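Local coordinates for CymD (Pseudomonas putida, PDB 6Z34), which is an outer-membrane channel of the FadL family that takes up monoaromatic hydrocarbons for biodegradation, probably by lateral diffusion, at residues Gly213-Trp218 against Gly247-Asn252; Gly269-His274 against Ile312-Lys317; Ala355-Ala360 against Thr379-Gly384; Phe397-Gly402 against Ser424-Ser429. All blocks are in the same frame, centred on the assembly; numbering follows the deposited sequence.

Interaction 1 (Gly213-Trp218 against Gly247-Asn252); sequences GGVDSW and GDLSGN
V215 and L249 meet roughly at right angles, the CG2 methyl of V215 resting 3.7 Å from L249 CB. The other methyl works along the neighbouring strand: with chi1 at -65° CG1 lies beside its own backbone N and anti to the carbonyl carbon, and it reaches 3.4 Å from G251 N. S217 meets the same leucine one carbon further out, its CB 3.6 Å from L249 CG. Glycine at 251 is what lets V215 come so close, with the two CA atoms only 4.2 Å apart; a CB on G251 would run straight into G214 O.

Four backbone hydrogen bonds flank this close passage. G214 and N252 exchange two, the G214 N to N252 O bond being 3.0 Å. D216 and S250 exchange the other two, and D216 N approaches S250 O from 36° above the carbonyl plane, so not on a lone pair.

The polar ends look outward for partners. S217 OG is hydrogen-bonded to V246 O, just ahead of the 247-252 segment, while D216 OD2 accepts from W161 NE1 on strand 151-171. That strand also hydrogen-bonds to V215 and S217 through the backbone, and strand 265-273 takes up the far edge at L249 and G251. The pair therefore sits inside a multi-stranded antiparallel sheet, and is part of the long beta hairpin of strands 198-229 and 234-259, whose length is in keeping with FadL-type barrels that extend beyond the membrane.

Interaction 2 (Gly269-His274 against Ile312-Lys317); sequences GELKLH and IEVNFK
H274 and E313 form a histidine-carboxylate hydrogen bond with an odd geometry: ND1 donates to E313 OE1 at 3.1 Å, in the plane of its own ring, yet it meets that oxygen from above the carboxylate, and the two planes stand 89° apart. The bond closes one end of an antiparallel ladder between strands 265-273 and 313-318, neither of which is among the fourteen strands of the FadL barrel wall. The H274 side chain leaves with CG anti to the backbone N (chi1 -165°), which sets it side by side with E313, and K272 CE lies over one face of the imidazole, toward the rim. E313 also has a second acidic group, D311, close to OE2, so the nearby histidine and K272 may help to offset the crowded negative charge. Without the carboxylate, as with an alanine at E313, H274 ND1 would probably lose its acceptor and the imidazole be freer to turn.

Beyond this corner the ladder is regular. K272 and N315 exchange backbone bonds, and N315 N to K272 O is almost straight at 177°. On the same face E270 and K317 make a long salt bridge, OE1 to NZ 3.6 Å. The other face is apolar: L273 and V314 lie alongside each other, L273 CD2 to V314 CG2 3.6 Å, while L271 CD1 touches V314 CG1. That same L271 CD1 presses to 3.2 Å from N315 O.

Interaction 3 (Ala355-Ala360 against Thr379-Gly384); sequences AGVHYA and TSLSGG
G356 and S382, like H358 and S380 two residues along, pair through both of their backbone N-H and C=O groups, in a stretch of the antiparallel wall of a FadL-type barrel. All four bonds are short. H358 N gives to S380 O at 2.8 Å in the carbonyl plane, and S380 N returns the bond to H358 O. At the other pair S382 N reaches G356 O at 2.9 Å, whereas G356 N comes to S382 O from 47° above the carbonyl plane. On the strand's other edge A355, V357 and Y359 bond through the backbone to A343, L341 and Y339 of strand 336-347.

The hydroxyl of S382 is less settled. Chi1 of 55° turns OG back over the neighbouring strand, 3.3 Å from G356 O, but that bond is weak and competes for one proton with weak bonds to Q14 O and G15 O, while G17 N offers OG a weak donor. The glycine makes the approach possible, since a CB on G356 would collide with the hydroxyl. S380 OG instead packs 3.1 Å from H358 CB, and the imidazole continues toward V338, S340 and L6.

The opposite face, on the surface, carries V357 and L381 side by side, where V357 CG2 and L381 CD1 are squeezed to 3.5 Å.

Interaction 4 (Phe397-Gly402 against Ser424-Ser429); sequences FSLAYG and SQIVTS
Y401 and S424 meet through their hydroxyls, OH to OG 2.8 Å, in a weak hydrogen bond whose donor could be either. The tyrosine leans across the neighbouring strand to get there, with CG anti to the backbone N (chi1 -165°), and this lean lays one ring face against I426, whose CG1 stands 4.2 Å above the plane and toward the rim. Next along the same face L399 slants over both I426 and T428: its CD1 is 3.8 Å from I426 CG2 and 3.2 Å from T428 OG1. At the far end the F397 ring crosses T428 obliquely, CE1 coming to 3.4 Å from the threonine CG2. Shortening F397 to an alanine is likely to leave a gap beside T428 CG2 at the end of the row.

This is antiparallel pairing in the wall of the fourteen-stranded FadL-type barrel, with strand 422-437 leading on to strand 43-58, where the cylinder closes. The reverse face turns toward the N-terminal segment. S398 and S429 stand CB to CB at 3.5 Å, and S429 OG is hydrogen-bonded to D51. P11 O and a water both lie within reach of S398 OG and compete for its one proton, the water bond being weak; the same water donates to V427 O at 2.8 Å. Farther along, A400 packs on V7, and G402 N gives a nearly straight bond, 173°, to Q425 O.

How the interactions relate
The four contacts come in series along the chain and fall into two clusters on opposite sides of its centre. Interactions 1 and 2 lie 9 Å apart between centres and share the seam between strands 234-259 and 265-273, where L273 N probably bonds to L249 O. Interactions 3 and 4, also 9 Å apart between centres, are joined through strands 378-388 and 393-404, with Y401 N probably bonded to L381 O. Between the clusters, centres are 30 to 38 Å apart and nothing touches. Interactions 3 and 4 belong to the barrel wall beside the N-terminal segment; interactions 1 and 2 probably lie in the part that extends beyond it, where the hairpin 198-229/234-259 gains extra strands.

Interaction 1 (Gly213-Trp218 against Gly247-Asn252)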
loop_
_atom_site.group_PDB
_atom_site.type_symbol
_atom_site.label_atom_id
_atom_site.label_comp_id
_atom_site.label_asym_id
_atom_site.label_seq_id
_atom_site.Cartn_x
_atom_site.Cartn_y
_atom_site.Cartn_z
ATOM N N GLY A 213 17.488 8.231 -11.713
ATOM C CA GLY A 213 17.271 6.798 -11.809
ATOM C C GLY A 213 15.997 6.364 -11.107
ATOM O O GLY A 213 15.611 6.897 -10.068
ATOM N N GLY A 214 15.338 5.373 -11.688
ATOM C CA GLY A 214 14.017 4.961 -11.262
ATOM C C GLY A 214 12.975 5.244 -12.330
ATOM O O GLY A 214 13.252 5.813 -13.389
ATOM N N VAL A 215 11.754 4.784 -12.056
ATOM C CA VAL A 215 10.646 4.987 -12.978
ATOM C C VAL A 215 9.423 5.354 -12.159
ATOM O O VAL A 215 9.360 5.124 -10.946
ATOM C CB VAL A 215 10.364 3.756 -13.876
ATOM C CG1 VAL A 215 11.573 3.468 -14.858
ATOM C CG2 VAL A 215 10.033 2.536 -13.044
ATOM N N ASP A 216 8.449 5.945 -12.840
ATOM C CA ASP A 216 7.304 6.520 -12.161
ATOM C C ASP A 216 6.201 6.724 -13.175
ATOM O O ASP A 216 6.447 6.750 -14.385
ATOM C CB ASP A 216 7.659 7.852 -11.525
ATOM C CG ASP A 216 7.687 8.966 -12.541
ATOM O OD1 ASP A 216 8.611 8.972 -13.375
ATOM O OD2 ASP A 216 6.795 9.836 -12.518
ATOM N N SER A 217 4.996 6.963 -12.652
ATOM C CA SER A 217 3.779 6.991 -13.443
ATOM C C SER A 217 2.624 7.494 -12.581
ATOM O O SER A 217 2.537 7.154 -11.398
ATOM C CB SER A 217 3.467 5.586 -13.958
ATOM O OG SER A 217 2.354 5.587 -14.808
ATOM N N TRP A 218 1.762 8.308 -13.186
ATOM C CA TRP A 218 0.467 8.667 -12.655
ATOM C C TRP A 218 -0.555 7.647 -13.121
ATOM O O TRP A 218 -0.456 7.107 -14.221
ATOM C CB TRP A 218 0.070 10.075 -13.115
ATOM C CG TRP A 218 0.759 11.129 -12.312
ATOM C CD1 TRP A 218 1.876 11.831 -12.660
ATOM C CD2 TRP A 218 0.413 11.551 -10.991
ATOM N NE1 TRP A 218 2.238 12.681 -11.638
ATOM C CE2 TRP A 218 1.346 12.534 -10.606
ATOM C CE3 TRP A 218 -0.611 11.210 -10.104
ATOM C CZ2 TRP A 218 1.279 13.186 -9.370
ATOM C CZ3 TRP A 218 -0.669 11.848 -8.874
ATOM C CH2 TRP A 218 0.270 12.824 -8.519
ATOM N N GLY A 247 -0.472 2.331 -15.311
ATOM C CA GLY A 247 0.095 2.717 -16.595
ATOM C C GLY A 247 1.622 2.666 -16.630
ATOM O O GLY A 247 2.301 2.391 -15.641
ATOM N N ASP A 248 2.160 2.963 -17.816
ATOM C CA ASP A 248 3.571 2.714 -18.111
ATOM C C ASP A 248 4.493 3.564 -17.235
ATOM O O ASP A 248 4.503 4.793 -17.339
ATOM C CB ASP A 248 3.857 2.994 -19.585
ATOM C CG ASP A 248 3.061 2.110 -20.518
ATOM O OD1 ASP A 248 2.688 0.987 -20.117
ATOM O OD2 ASP A 248 2.814 2.544 -21.663
ATOM N N LEU A 249 5.301 2.905 -16.407
ATOM C CA LEU A 249 6.318 3.575 -15.600
ATOM C C LEU A 249 7.589 3.774 -16.427
ATOM O O LEU A 249 8.170 2.802 -16.926
ATOM C CB LEU A 249 6.617 2.773 -14.332
ATOM C CG LEU A 249 5.435 2.594 -13.362
ATOM C CD1 LEU A 249 4.583 1.391 -13.716
ATOM C CD2 LEU A 249 5.900 2.504 -11.920
ATOM N N SER A 250 8.025 5.030 -16.568
ATOM C CA SER A 250 9.201 5.351 -17.365
ATOM C C SER A 250 10.201 6.148 -16.536
ATOM O O SER A 250 9.860 6.754 -15.515
ATOM C CB SER A 250 8.841 6.128 -18.640
ATOM O OG SER A 250 7.984 7.212 -18.361
ATOM N N GLY A 251 11.450 6.128 -16.991
ATOM C CA GLY A 251 12.545 6.753 -16.267
ATOM C C GLY A 251 13.888 6.270 -16.806
ATOM O O GLY A 251 13.998 5.869 -17.961
ATOM N N ASN A 252 14.895 6.317 -15.934
ATOM C CA ASN A 252 16.278 6.042 -16.295
ATOM C C ASN A 252 16.818 4.875 -15.487
ATOM O O ASN A 252 16.383 4.619 -14.360
ATOM C CB ASN A 252 17.178 7.258 -16.061
ATOM C CG ASN A 252 16.741 8.446 -16.856
ATOM O OD1 ASN A 252 16.237 8.304 -17.971
ATOM N ND2 ASN A 252 16.914 9.632 -16.291
#

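Interaction 2 (Gly269-His274 against Ile312-Lys317)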
loop_
_atom_site.group_PDB
_atom_site.type_symbol
_atom_site.label_atom_id
_atom_site.label_comp_id
_atom_site.label_asym_id
_atom_site.label_seq_id
_atom_site.Cartn_x
_atom_site.Cartn_y
_atom_site.Cartn_z
ATOM N N GLY A 269 20.646 4.634 -20.004
ATOM C CA GLY A 269 19.547 4.760 -20.935
ATOM C C GLY A 269 18.218 4.849 -20.218
ATOM O O GLY A 269 18.147 5.052 -19.003
ATOM N N GLU A 270 17.166 4.700 -21.012
ATOM C CA GLU A 270 15.799 4.801 -20.537
ATOM C C GLU A 270 15.268 3.422 -20.166
ATOM O O GLU A 270 15.601 2.411 -20.790
ATOM C CB GLU A 270 14.912 5.452 -21.602
ATOM C CG GLU A 270 14.469 4.515 -22.731
ATOM C CD GLU A 270 13.066 4.822 -23.253
ATOM O OE1 GLU A 270 12.887 5.884 -23.890
ATOM O OE2 GLU A 270 12.151 3.995 -23.034
ATOM N N LEU A 271 14.446 3.389 -19.126
ATOM C CA LEU A 271 13.777 2.176 -18.680
ATOM C C LEU A 271 12.274 2.407 -18.655
ATOM O O LEU A 271 11.803 3.478 -18.250
ATOM C CB LEU A 271 14.253 1.744 -17.287
ATOM C CG LEU A 271 13.700 0.407 -16.795
ATOM C CD1 LEU A 271 14.345 -0.750 -17.564
ATOM C CD2 LEU A 271 13.901 0.242 -15.291
ATOM N N LYS A 272 11.526 1.395 -19.076
ATOM C CA LYS A 272 10.076 1.435 -19.055
ATOM C C LYS A 272 9.566 0.142 -18.435
ATOM O O LYS A 272 9.963 -0.948 -18.857
ATOM C CB LYS A 272 9.526 1.629 -20.471
ATOM C CG LYS A 272 8.046 1.381 -20.600
ATOM C CD LYS A 272 7.677 0.967 -22.015
ATOM C CE LYS A 272 6.248 0.469 -22.087
ATOM N NZ LYS A 272 6.182 -0.984 -21.806
ATOM N N LEU A 273 8.728 0.257 -17.405
ATOM C CA LEU A 273 7.970 -0.887 -16.912
ATOM C C LEU A 273 6.568 -0.809 -17.499
ATOM O O LEU A 273 6.021 0.283 -17.675
ATOM C CB LEU A 273 7.892 -0.923 -15.388
ATOM C CG LEU A 273 9.206 -1.206 -14.677
ATOM C CD1 LEU A 273 8.927 -1.804 -13.320
ATOM C CD2 LEU A 273 10.091 -2.118 -15.520
ATOM N N HIS A 274 5.985 -1.964 -17.810
ATOM C CA HIS A 274 4.786 -1.923 -18.632
ATOM C C HIS A 274 3.501 -2.103 -17.830
ATOM O O HIS A 274 2.835 -1.121 -17.474
ATOM C CB HIS A 274 4.866 -2.984 -19.726
ATOM C CG HIS A 274 3.863 -2.795 -20.821
ATOM N ND1 HIS A 274 4.045 -3.299 -22.091
ATOM C CD2 HIS A 274 2.669 -2.154 -20.840
ATOM C CE1 HIS A 274 3.006 -2.979 -22.843
ATOM N NE2 HIS A 274 2.154 -2.290 -22.105
ATOM N N ILE A 312 4.157 -8.740 -17.565
ATOM C CA ILE A 312 4.901 -7.691 -16.870
ATOM C C ILE A 312 6.257 -7.442 -17.540
ATOM O O ILE A 312 7.282 -8.028 -17.176
ATOM C CB ILE A 312 5.004 -8.038 -15.372
ATOM C CG1 ILE A 312 5.689 -6.938 -14.580
ATOM C CG2 ILE A 312 5.642 -9.375 -15.150
ATOM C CD1 ILE A 312 4.945 -6.652 -13.272
ATOM N N GLU A 313 6.258 -6.556 -18.534
ATOM C CA GLU A 313 7.415 -6.330 -19.385
ATOM C C GLU A 313 8.366 -5.302 -18.786
ATOM O O GLU A 313 7.957 -4.366 -18.092
ATOM C CB GLU A 313 6.981 -5.852 -20.771
ATOM C CG GLU A 313 6.306 -6.904 -21.632
ATOM C CD GLU A 313 5.706 -6.319 -22.909
ATOM O OE1 GLU A 313 6.160 -5.240 -23.351
ATOM O OE2 GLU A 313 4.767 -6.936 -23.466
ATOM N N VAL A 314 9.651 -5.477 -19.092
ATOM C CA VAL A 314 10.726 -4.595 -18.654
ATOM C C VAL A 314 11.605 -4.325 -19.865
ATOM O O VAL A 314 12.224 -5.255 -20.399
ATOM C CB VAL A 314 11.556 -5.213 -17.517
ATOM C CG1 VAL A 314 12.664 -4.255 -17.095
ATOM C CG2 VAL A 314 10.650 -5.595 -16.326
ATOM N N ASN A 315 11.640 -3.071 -20.315
ATOM C CA ASN A 315 12.398 -2.686 -21.498
ATOM C C ASN A 315 13.405 -1.602 -21.146
ATOM O O ASN A 315 13.061 -0.608 -20.495
ATOM C CB ASN A 315 11.477 -2.199 -22.627
ATOM C CG ASN A 315 10.332 -3.153 -22.898
ATOM O OD1 ASN A 315 10.389 -4.325 -22.520
ATOM N ND2 ASN A 315 9.300 -2.670 -23.579
ATOM N N PHE A 316 14.648 -1.804 -21.570
ATOM C CA PHE A 316 15.725 -0.841 -21.398
ATOM C C PHE A 316 16.255 -0.490 -22.779
ATOM O O PHE A 316 16.459 -1.378 -23.611
ATOM C CB PHE A 316 16.833 -1.419 -20.505
ATOM C CG PHE A 316 18.161 -0.709 -20.617
ATOM C CD1 PHE A 316 18.496 0.313 -19.732
ATOM C CD2 PHE A 316 19.091 -1.087 -21.590
ATOM C CE1 PHE A 316 19.725 0.962 -19.824
ATOM C CE2 PHE A 316 20.321 -0.447 -21.696
ATOM C CZ PHE A 316 20.643 0.576 -20.819
ATOM N N LYS A 317 16.455 0.799 -23.033
ATOM C CA LYS A 317 16.944 1.265 -24.323
ATOM C C LYS A 317 18.152 2.153 -24.069
ATOM O O LYS A 317 18.048 3.158 -23.357
ATOM C CB LYS A 317 15.854 2.004 -25.117
ATOM C CG LYS A 317 16.363 3.202 -25.916
ATOM C CD LYS A 317 15.344 3.698 -26.937
ATOM C CE LYS A 317 15.734 5.067 -27.442
ATOM N NZ LYS A 317 15.593 6.026 -26.306
#

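Interaction 3 (Ala355-Ala360 against Thr379-Gly384)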
loop_
_atom_site.group_PDB
_atom_site.type_symbol
_atom_site.label_atom_id
_atom_site.label_comp_id
_atom_site.label_asym_id
_atom_site.label_seq_id
_atom_site.Cartn_x
_atom_site.Cartn_y
_atom_site.Cartn_z
ATOM N N ALA A 355 -6.774 -2.305 20.742
ATOM C CA ALA A 355 -5.925 -3.476 20.528
ATOM C C ALA A 355 -6.505 -4.287 19.378
ATOM O O ALA A 355 -7.711 -4.236 19.127
ATOM C CB ALA A 355 -5.800 -4.343 21.784
ATOM N N GLY A 356 -5.646 -5.024 18.675
ATOM C CA GLY A 356 -6.116 -5.743 17.505
ATOM C C GLY A 356 -5.222 -6.894 17.109
ATOM O O GLY A 356 -4.059 -6.980 17.519
ATOM N N VAL A 357 -5.787 -7.781 16.289
ATOM C CA VAL A 357 -5.079 -8.913 15.718
ATOM C C VAL A 357 -5.329 -8.923 14.219
ATOM O O VAL A 357 -6.451 -8.683 13.760
ATOM C CB VAL A 357 -5.526 -10.248 16.345
ATOM C CG1 VAL A 357 -4.788 -11.402 15.709
ATOM C CG2 VAL A 357 -5.277 -10.241 17.830
ATOM N N HIS A 358 -4.289 -9.239 13.461
ATOM C CA HIS A 358 -4.338 -9.231 12.011
ATOM C C HIS A 358 -3.780 -10.555 11.493
ATOM O O HIS A 358 -2.747 -11.023 11.982
ATOM C CB HIS A 358 -3.545 -8.031 11.508
ATOM C CG HIS A 358 -3.446 -7.942 10.028
ATOM N ND1 HIS A 358 -2.364 -8.425 9.326
ATOM C CD2 HIS A 358 -4.293 -7.425 9.112
ATOM C CE1 HIS A 358 -2.550 -8.207 8.037
ATOM N NE2 HIS A 358 -3.708 -7.594 7.882
ATOM N N TYR A 359 -4.469 -11.168 10.526
ATOM C CA TYR A 359 -4.064 -12.468 9.984
ATOM C C TYR A 359 -4.304 -12.474 8.480
ATOM O O TYR A 359 -5.452 -12.392 8.024
ATOM C CB TYR A 359 -4.820 -13.616 10.652
ATOM C CG TYR A 359 -4.519 -15.003 10.097
ATOM C CD1 TYR A 359 -5.159 -15.479 8.950
ATOM C CD2 TYR A 359 -3.616 -15.844 10.730
ATOM C CE1 TYR A 359 -4.901 -16.740 8.455
ATOM C CE2 TYR A 359 -3.349 -17.106 10.235
ATOM C CZ TYR A 359 -3.991 -17.544 9.100
ATOM O OH TYR A 359 -3.711 -18.798 8.615
ATOM N N ALA A 360 -3.223 -12.599 7.716
ATOM C CA ALA A 360 -3.265 -12.619 6.261
ATOM C C ALA A 360 -2.723 -13.951 5.754
ATOM O O ALA A 360 -1.726 -14.467 6.268
ATOM C CB ALA A 360 -2.460 -11.464 5.680
ATOM N N THR A 379 1.024 -12.913 10.547
ATOM C CA THR A 379 0.209 -12.494 11.676
ATOM C C THR A 379 0.770 -11.199 12.249
ATOM O O THR A 379 1.983 -10.969 12.229
ATOM C CB THR A 379 0.171 -13.553 12.773
ATOM O OG1 THR A 379 1.498 -13.772 13.263
ATOM C CG2 THR A 379 -0.402 -14.887 12.244
ATOM N N SER A 380 -0.114 -10.343 12.755
ATOM C CA SER A 380 0.359 -9.133 13.405
ATOM C C SER A 380 -0.541 -8.807 14.584
ATOM O O SER A 380 -1.749 -9.046 14.538
ATOM C CB SER A 380 0.423 -7.957 12.427
ATOM O OG SER A 380 -0.763 -7.200 12.457
ATOM N N LEU A 381 0.076 -8.306 15.651
ATOM C CA LEU A 381 -0.605 -7.835 16.846
ATOM C C LEU A 381 -0.441 -6.320 16.939
ATOM O O LEU A 381 0.628 -5.787 16.620
ATOM C CB LEU A 381 -0.032 -8.488 18.101
ATOM C CG LEU A 381 -0.396 -9.931 18.464
ATOM C CD1 LEU A 381 -1.891 -10.079 18.681
ATOM C CD2 LEU A 381 0.100 -10.925 17.415
ATOM N N SER A 382 -1.485 -5.624 17.391
ATOM C CA SER A 382 -1.462 -4.167 17.429
ATOM C C SER A 382 -2.083 -3.631 18.715
ATOM O O SER A 382 -2.901 -4.287 19.374
ATOM C CB SER A 382 -2.186 -3.566 16.222
ATOM O OG SER A 382 -3.511 -4.056 16.130
ATOM N N GLY A 383 -1.668 -2.409 19.062
ATOM C CA GLY A 383 -2.263 -1.647 20.140
ATOM C C GLY A 383 -2.172 -0.170 19.821
ATOM O O GLY A 383 -1.446 0.250 18.913
ATOM N N GLY A 384 -2.912 0.623 20.582
ATOM C CA GLY A 384 -2.896 2.060 20.370
ATOM C C GLY A 384 -3.758 2.784 21.386
ATOM O O GLY A 384 -4.436 2.175 22.229
#

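Interaction 4 (Phe397-Gly402 against Ser424-Ser429)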
loop_
_atom_site.group_PDB
_atom_site.type_symbol
_atom_site.label_atom_id
_atom_site.label_comp_id
_atom_site.label_asym_id
_atom_site.label_seq_id
_atom_site.Cartn_x
_atom_site.Cartn_y
_atom_site.Cartn_z
ATOM N N PHE A 397 -2.355 7.225 18.238
ATOM C CA PHE A 397 -1.064 6.564 18.170
ATOM C C PHE A 397 -1.249 5.059 18.103
ATOM O O PHE A 397 -2.115 4.497 18.772
ATOM C CB PHE A 397 -0.179 6.902 19.368
ATOM C CG PHE A 397 1.086 6.094 19.423
ATOM C CD1 PHE A 397 2.201 6.492 18.712
ATOM C CD2 PHE A 397 1.158 4.937 20.184
ATOM C CE1 PHE A 397 3.370 5.753 18.761
ATOM C CE2 PHE A 397 2.326 4.190 20.230
ATOM C CZ PHE A 397 3.431 4.601 19.520
ATOM N N SER A 398 -0.367 4.407 17.348
ATOM C CA SER A 398 -0.537 3.008 16.986
ATOM C C SER A 398 0.822 2.323 16.896
ATOM O O SER A 398 1.782 2.898 16.377
ATOM C CB SER A 398 -1.259 2.901 15.645
ATOM O OG SER A 398 -1.917 1.672 15.511
ATOM N N LEU A 399 0.882 1.088 17.381
ATOM C CA LEU A 399 2.049 0.231 17.244
ATOM C C LEU A 399 1.601 -1.156 16.798
ATOM O O LEU A 399 0.697 -1.741 17.404
ATOM C CB LEU A 399 2.818 0.147 18.556
ATOM C CG LEU A 399 4.229 -0.409 18.424
ATOM C CD1 LEU A 399 5.152 0.632 17.813
ATOM C CD2 LEU A 399 4.734 -0.855 19.782
ATOM N N ALA A 400 2.233 -1.684 15.749
ATOM C CA ALA A 400 1.873 -2.997 15.224
ATOM C C ALA A 400 3.128 -3.816 14.959
ATOM O O ALA A 400 4.050 -3.343 14.287
ATOM C CB ALA A 400 1.048 -2.871 13.938
ATOM N N TYR A 401 3.154 -5.040 15.471
ATOM C CA TYR A 401 4.259 -5.971 15.271
ATOM C C TYR A 401 3.772 -7.110 14.391
ATOM O O TYR A 401 2.851 -7.831 14.775
ATOM C CB TYR A 401 4.776 -6.505 16.610
ATOM C CG TYR A 401 6.140 -7.188 16.563
ATOM C CD1 TYR A 401 6.500 -8.036 15.512
ATOM C CD2 TYR A 401 7.063 -6.997 17.583
ATOM C CE1 TYR A 401 7.736 -8.666 15.482
ATOM C CE2 TYR A 401 8.306 -7.623 17.559
ATOM C CZ TYR A 401 8.633 -8.454 16.508
ATOM O OH TYR A 401 9.866 -9.068 16.493
ATOM N N GLY A 402 4.394 -7.274 13.223
ATOM C CA GLY A 402 4.084 -8.372 12.325
ATOM C C GLY A 402 5.240 -9.339 12.125
ATOM O O GLY A 402 6.406 -8.983 12.321
ATOM N N SER A 424 10.395 -9.693 10.544
ATOM C CA SER A 424 9.825 -8.941 11.654
ATOM C C SER A 424 9.645 -7.480 11.249
ATOM O O SER A 424 10.529 -6.875 10.631
ATOM C CB SER A 424 10.723 -9.053 12.894
ATOM O OG SER A 424 10.384 -8.092 13.875
ATOM N N GLN A 425 8.498 -6.904 11.594
ATOM C CA GLN A 425 8.199 -5.561 11.125
ATOM C C GLN A 425 7.370 -4.813 12.157
ATOM O O GLN A 425 6.374 -5.341 12.665
ATOM C CB GLN A 425 7.465 -5.618 9.787
ATOM C CG GLN A 425 7.081 -4.273 9.251
ATOM C CD GLN A 425 6.238 -4.377 8.003
ATOM O OE1 GLN A 425 5.003 -4.302 8.060
ATOM N NE2 GLN A 425 6.899 -4.548 6.859
ATOM N N ILE A 426 7.785 -3.581 12.451
ATOM C CA ILE A 426 7.129 -2.725 13.431
ATOM C C ILE A 426 6.674 -1.459 12.723
ATOM O O ILE A 426 7.489 -0.742 12.126
ATOM C CB ILE A 426 8.060 -2.387 14.604
ATOM C CG1 ILE A 426 8.383 -3.649 15.403
ATOM C CG2 ILE A 426 7.436 -1.324 15.484
ATOM C CD1 ILE A 426 9.173 -3.392 16.663
ATOM N N VAL A 427 5.379 -1.179 12.798
ATOM C CA VAL A 427 4.778 -0.013 12.170
ATOM C C VAL A 427 4.266 0.880 13.292
ATOM O O VAL A 427 3.331 0.508 14.018
ATOM C CB VAL A 427 3.641 -0.397 11.216
ATOM C CG1 VAL A 427 3.022 0.850 10.595
ATOM C CG2 VAL A 427 4.146 -1.333 10.146
ATOM N N THR A 428 4.884 2.044 13.444
ATOM C CA THR A 428 4.440 3.053 14.383
ATOM C C THR A 428 3.612 4.081 13.628
ATOM O O THR A 428 4.059 4.615 12.607
ATOM C CB THR A 428 5.627 3.736 15.058
ATOM O OG1 THR A 428 6.378 2.766 15.785
ATOM C CG2 THR A 428 5.139 4.791 16.029
ATOM N N SER A 429 2.420 4.370 14.137
ATOM C CA SER A 429 1.479 5.246 13.456
ATOM C C SER A 429 1.002 6.323 14.419
ATOM O O SER A 429 0.578 6.030 15.544
ATOM C CB SER A 429 0.292 4.455 12.910
ATOM O OG SER A 429 -0.407 5.179 11.918
HETATM O O HOH W 1 0.568 1.024 13.681
#